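Local coordinates for invasion protein InvA (Salmonella enterica, PDB 2X49) that belongs to the export apparatus of the type III secretion system that Salmonella uses to invade intestinal epithelial cells; this is the protein's C-terminal domain, at residues His171-Leu184 and Ala205-Arg219. Numbering follows the deposited sequence.
Sequences HATVQRISEVLQRL and APREKDVINLVEHIR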
# COMPACT_ATOMS: atom_id res chain seq x y z
N HIS A 171 -3.25 -29.11 3.58
CA HIS A 171 -2.08 -28.53 4.28
C HIS A 171 -2.28 -27.20 4.99
O HIS A 171 -1.46 -26.77 5.79
CB HIS A 171 -0.85 -28.46 3.35
CG HIS A 171 -0.42 -29.80 2.87
ND1 HIS A 171 0.24 -30.69 3.69
CD2 HIS A 171 -0.61 -30.45 1.69
CE1 HIS A 171 0.44 -31.82 3.04
NE2 HIS A 171 -0.04 -31.70 1.81
N ALA A 172 -3.37 -26.55 4.65
CA ALA A 172 -3.78 -25.26 5.23
C ALA A 172 -5.29 -25.19 5.33
O ALA A 172 -5.98 -25.59 4.40
CB ALA A 172 -3.24 -24.08 4.38
N THR A 173 -5.79 -24.71 6.46
CA THR A 173 -7.22 -24.49 6.62
C THR A 173 -7.64 -23.19 5.98
O THR A 173 -6.81 -22.33 5.70
CB THR A 173 -7.65 -24.38 8.08
OG1 THR A 173 -6.94 -23.29 8.67
CG2 THR A 173 -7.31 -25.70 8.87
N VAL A 174 -8.96 -23.06 5.80
CA VAL A 174 -9.55 -21.84 5.22
C VAL A 174 -9.11 -20.61 6.03
O VAL A 174 -8.76 -19.55 5.50
CB VAL A 174 -11.09 -21.90 5.13
CG1 VAL A 174 -11.62 -20.56 4.71
CG2 VAL A 174 -11.55 -22.99 4.15
N GLN A 175 -9.09 -20.79 7.33
CA GLN A 175 -8.66 -19.72 8.23
C GLN A 175 -7.23 -19.27 7.98
O GLN A 175 -6.89 -18.08 7.97
CB GLN A 175 -8.80 -20.15 9.69
CG GLN A 175 -8.34 -19.08 10.66
CD GLN A 175 -9.20 -17.81 10.59
OE1 GLN A 175 -8.70 -16.78 9.89
NE2 GLN A 175 -10.28 -17.75 11.19
N ARG A 176 -6.38 -20.26 7.76
CA ARG A 176 -4.96 -20.00 7.51
C ARG A 176 -4.76 -19.31 6.17
O ARG A 176 -4.02 -18.35 6.06
CB ARG A 176 -4.15 -21.32 7.59
CG ARG A 176 -2.74 -21.21 7.20
CD ARG A 176 -1.96 -20.18 7.89
NE ARG A 176 -2.09 -20.18 9.33
CZ ARG A 176 -1.29 -20.81 10.17
NH1 ARG A 176 -0.27 -21.52 9.71
NH2 ARG A 176 -1.51 -20.72 11.46
N ILE A 177 -5.52 -19.77 5.18
CA ILE A 177 -5.45 -19.14 3.85
C ILE A 177 -5.89 -17.66 3.97
O ILE A 177 -5.26 -16.75 3.39
CB ILE A 177 -6.26 -19.89 2.82
CG1 ILE A 177 -5.64 -21.29 2.59
CG2 ILE A 177 -6.28 -19.03 1.52
CD1 ILE A 177 -6.62 -22.25 1.84
N SER A 178 -6.92 -17.43 4.75
CA SER A 178 -7.55 -16.08 4.87
C SER A 178 -6.52 -15.16 5.50
O SER A 178 -6.29 -14.02 5.06
CB SER A 178 -8.83 -16.09 5.69
OG SER A 178 -9.51 -14.83 5.66
N GLU A 179 -5.82 -15.70 6.49
CA GLU A 179 -4.74 -14.97 7.15
C GLU A 179 -3.62 -14.56 6.22
O GLU A 179 -3.13 -13.41 6.23
CB GLU A 179 -4.19 -15.71 8.38
CG GLU A 179 -5.16 -15.72 9.47
CD GLU A 179 -4.83 -16.71 10.57
OE1 GLU A 179 -3.78 -17.39 10.49
OE2 GLU A 179 -5.65 -16.83 11.52
N VAL A 180 -3.20 -15.49 5.39
CA VAL A 180 -2.19 -15.24 4.33
C VAL A 180 -2.63 -14.08 3.40
O VAL A 180 -1.94 -13.08 3.15
CB VAL A 180 -1.86 -16.47 3.53
CG1 VAL A 180 -1.01 -16.12 2.32
CG2 VAL A 180 -1.14 -17.46 4.44
N LEU A 181 -3.85 -14.18 2.96
CA LEU A 181 -4.39 -13.18 2.00
C LEU A 181 -4.46 -11.78 2.63
O LEU A 181 -4.12 -10.78 1.98
CB LEU A 181 -5.77 -13.64 1.48
CG LEU A 181 -5.86 -14.94 0.63
CD1 LEU A 181 -7.25 -15.18 -0.04
CD2 LEU A 181 -4.81 -14.93 -0.48
N GLN A 182 -4.97 -11.71 3.88
CA GLN A 182 -5.05 -10.43 4.60
C GLN A 182 -3.68 -9.79 4.76
O GLN A 182 -3.52 -8.58 4.63
CB GLN A 182 -5.71 -10.58 5.99
CG GLN A 182 -7.15 -10.80 6.02
CD GLN A 182 -7.62 -11.03 7.45
OE1 GLN A 182 -6.90 -11.65 8.25
NE2 GLN A 182 -8.81 -10.54 7.79
N ARG A 183 -2.70 -10.64 5.06
CA ARG A 183 -1.35 -10.16 5.29
C ARG A 183 -0.70 -9.65 4.03
O ARG A 183 0.07 -8.70 4.04
CB ARG A 183 -0.52 -11.16 6.10
CG ARG A 183 -0.98 -11.26 7.56
CD ARG A 183 -0.33 -12.44 8.33
NE ARG A 183 -0.85 -12.52 9.72
CZ ARG A 183 -0.48 -11.70 10.69
NH1 ARG A 183 0.44 -10.79 10.46
NH2 ARG A 183 -1.00 -11.79 11.90
N LEU A 184 -1.06 -10.24 2.90
CA LEU A 184 -0.58 -9.77 1.57
C LEU A 184 -1.22 -8.40 1.26
O LEU A 184 -0.54 -7.41 1.05
CB LEU A 184 -0.88 -10.77 0.46
CG LEU A 184 -0.11 -12.07 0.58
CD1 LEU A 184 -0.68 -13.04 -0.47
CD2 LEU A 184 1.39 -11.79 0.42
N ALA A 205 3.02 -24.53 2.27
CA ALA A 205 2.18 -24.81 3.45
C ALA A 205 2.48 -26.17 4.10
O ALA A 205 2.33 -26.29 5.30
CB ALA A 205 0.66 -24.67 3.12
N PRO A 206 2.84 -27.18 3.31
CA PRO A 206 3.15 -28.45 3.99
C PRO A 206 4.25 -28.36 5.00
O PRO A 206 4.29 -29.12 5.97
CB PRO A 206 3.64 -29.33 2.85
CG PRO A 206 2.85 -28.82 1.66
CD PRO A 206 2.93 -27.34 1.85
N ARG A 207 5.19 -27.50 4.68
CA ARG A 207 6.43 -27.38 5.47
C ARG A 207 6.54 -26.23 6.46
O ARG A 207 7.36 -26.27 7.38
CB ARG A 207 7.63 -27.29 4.52
CG ARG A 207 7.88 -28.56 3.80
CD ARG A 207 9.29 -28.61 3.28
NE ARG A 207 9.44 -29.66 2.28
CZ ARG A 207 10.59 -30.15 1.90
NH1 ARG A 207 11.71 -29.75 2.48
NH2 ARG A 207 10.64 -31.06 0.96
N GLU A 208 5.76 -25.19 6.25
CA GLU A 208 5.83 -24.00 7.11
C GLU A 208 4.48 -23.70 7.73
O GLU A 208 3.54 -23.32 7.03
CB GLU A 208 6.31 -22.78 6.29
CG GLU A 208 6.58 -21.53 7.17
CD GLU A 208 7.45 -21.81 8.37
OE1 GLU A 208 8.70 -21.97 8.23
OE2 GLU A 208 6.91 -21.85 9.49
N LYS A 209 4.45 -23.85 9.06
CA LYS A 209 3.20 -23.79 9.88
C LYS A 209 3.06 -22.47 10.64
O LYS A 209 2.03 -22.18 11.24
CB LYS A 209 3.11 -24.97 10.86
CG LYS A 209 3.06 -26.37 10.19
CD LYS A 209 2.02 -26.46 9.13
CE LYS A 209 1.89 -27.88 8.59
NZ LYS A 209 1.16 -27.97 7.33
N ASP A 210 4.12 -21.68 10.59
CA ASP A 210 4.12 -20.33 11.22
C ASP A 210 3.65 -19.32 10.17
O ASP A 210 4.20 -19.21 9.08
CB ASP A 210 5.51 -19.96 11.73
CG ASP A 210 5.59 -18.54 12.28
OD1 ASP A 210 5.56 -18.39 13.53
OD2 ASP A 210 5.72 -17.59 11.48
N VAL A 211 2.60 -18.60 10.49
CA VAL A 211 1.95 -17.79 9.45
C VAL A 211 2.81 -16.67 8.89
O VAL A 211 2.73 -16.34 7.71
CB VAL A 211 0.57 -17.22 9.90
CG1 VAL A 211 0.73 -16.12 10.92
CG2 VAL A 211 -0.16 -16.71 8.71
N ILE A 212 3.64 -16.09 9.74
CA ILE A 212 4.46 -14.91 9.32
C ILE A 212 5.48 -15.39 8.31
O ILE A 212 5.66 -14.84 7.21
CB ILE A 212 5.16 -14.26 10.46
CG1 ILE A 212 4.13 -13.64 11.39
CG2 ILE A 212 6.08 -13.13 9.99
CD1 ILE A 212 3.09 -12.95 10.69
N ASN A 213 6.12 -16.45 8.73
CA ASN A 213 7.14 -17.08 7.90
C ASN A 213 6.52 -17.50 6.57
O ASN A 213 7.07 -17.29 5.53
CB ASN A 213 7.80 -18.27 8.61
CG ASN A 213 8.69 -17.84 9.76
OD1 ASN A 213 8.95 -16.66 9.95
ND2 ASN A 213 9.17 -18.82 10.53
N LEU A 214 5.36 -18.15 6.63
CA LEU A 214 4.67 -18.62 5.41
C LEU A 214 4.41 -17.47 4.43
O LEU A 214 4.59 -17.60 3.20
CB LEU A 214 3.35 -19.36 5.77
CG LEU A 214 2.52 -19.90 4.61
CD1 LEU A 214 3.35 -20.92 3.82
CD2 LEU A 214 1.15 -20.46 5.06
N VAL A 215 3.91 -16.37 4.97
CA VAL A 215 3.63 -15.19 4.15
C VAL A 215 4.87 -14.72 3.40
O VAL A 215 4.80 -14.40 2.23
CB VAL A 215 3.01 -13.99 4.95
CG1 VAL A 215 3.04 -12.74 4.09
CG2 VAL A 215 1.59 -14.33 5.31
N GLU A 216 6.00 -14.78 4.06
CA GLU A 216 7.23 -14.32 3.43
C GLU A 216 7.55 -15.19 2.19
O GLU A 216 8.09 -14.72 1.16
CB GLU A 216 8.39 -14.29 4.43
CG GLU A 216 9.45 -13.32 4.04
CD GLU A 216 9.00 -11.84 4.03
OE1 GLU A 216 7.90 -11.47 4.54
OE2 GLU A 216 9.80 -11.01 3.52
N HIS A 217 7.32 -16.49 2.33
CA HIS A 217 7.57 -17.39 1.22
C HIS A 217 6.62 -17.13 0.06
O HIS A 217 6.99 -17.22 -1.13
CB HIS A 217 7.52 -18.87 1.65
CG HIS A 217 8.63 -19.28 2.56
ND1 HIS A 217 9.95 -19.27 2.18
CD2 HIS A 217 8.61 -19.77 3.83
CE1 HIS A 217 10.71 -19.69 3.18
NE2 HIS A 217 9.92 -20.02 4.19
N ILE A 218 5.38 -16.85 0.41
CA ILE A 218 4.34 -16.57 -0.59
C ILE A 218 4.71 -15.28 -1.36
O ILE A 218 4.66 -15.21 -2.60
CB ILE A 218 2.91 -16.49 -0.01
CG1 ILE A 218 2.53 -17.79 0.71
CG2 ILE A 218 1.91 -16.16 -1.10
CD1 ILE A 218 2.87 -19.04 -0.04
N ARG A 219 5.15 -14.30 -0.60
CA ARG A 219 5.59 -13.01 -1.21
C ARG A 219 6.67 -13.31 -2.21
O ARG A 219 6.74 -12.78 -3.32
CB ARG A 219 6.11 -12.03 -0.17
CG ARG A 219 5.07 -11.36 0.65
CD ARG A 219 5.71 -10.38 1.57
NE ARG A 219 6.42 -9.29 0.88
CZ ARG A 219 5.90 -8.07 0.71
NH1 ARG A 219 4.68 -7.77 1.20
NH2 ARG A 219 6.62 -7.14 0.07
O HOH W 1 0.86 -30.60 6.23
O HOH W 2 0.84 -22.85 7.56
O HOH W 3 2.83 -9.09 3.14
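Pro206 CG sits over one face of the His171 ring, 3.7 Å from its centroid and 14° off the normal, a CH-pi contact. At the ring edge, in plane, a water bridges His171 ND1 to Lys209 NZ. The same ammonium donates to Ala205 O in its own segment and weakly to His171 O, a loose link across.

The Arg176 guanidinium has Val211 CB over one face, 4.0 Å above the plane. Its NH1 donates to Lys209 O at 2.8 Å, from above the carbonyl plane. In the plane of the group, a second water links NH1 to Glu208 O. Arg176 leaves its helix with CG anti to the backbone N (chi1 173°), then bends at chi2 and chi3 to reach this loop. A weak salt bridge from Arg176 NE to Glu179 OE1 probably steadies the bent chain.

Ile212 CD1 lies over one face of the Arg183 guanidinium, toward its rim, 3.4 Å from NH1.

Along the two helices the packing is mostly apolar. Val180 CG2 meets Leu214 CD2 at 3.8 Å, and Val215 CG2 lies against Val180 CA and Arg183 CB. Leu184 reaches Val215, Ile218 and Arg219 CG. Arg219 also pairs with Glu320.

Helix 194-204 backs both segments through Ile177 and Ile218. The arrangement is helix-helix packing, in which helix 174-184 crosses helix 211-219 at -61°, within an all-helical part of the InvA C-terminal domain.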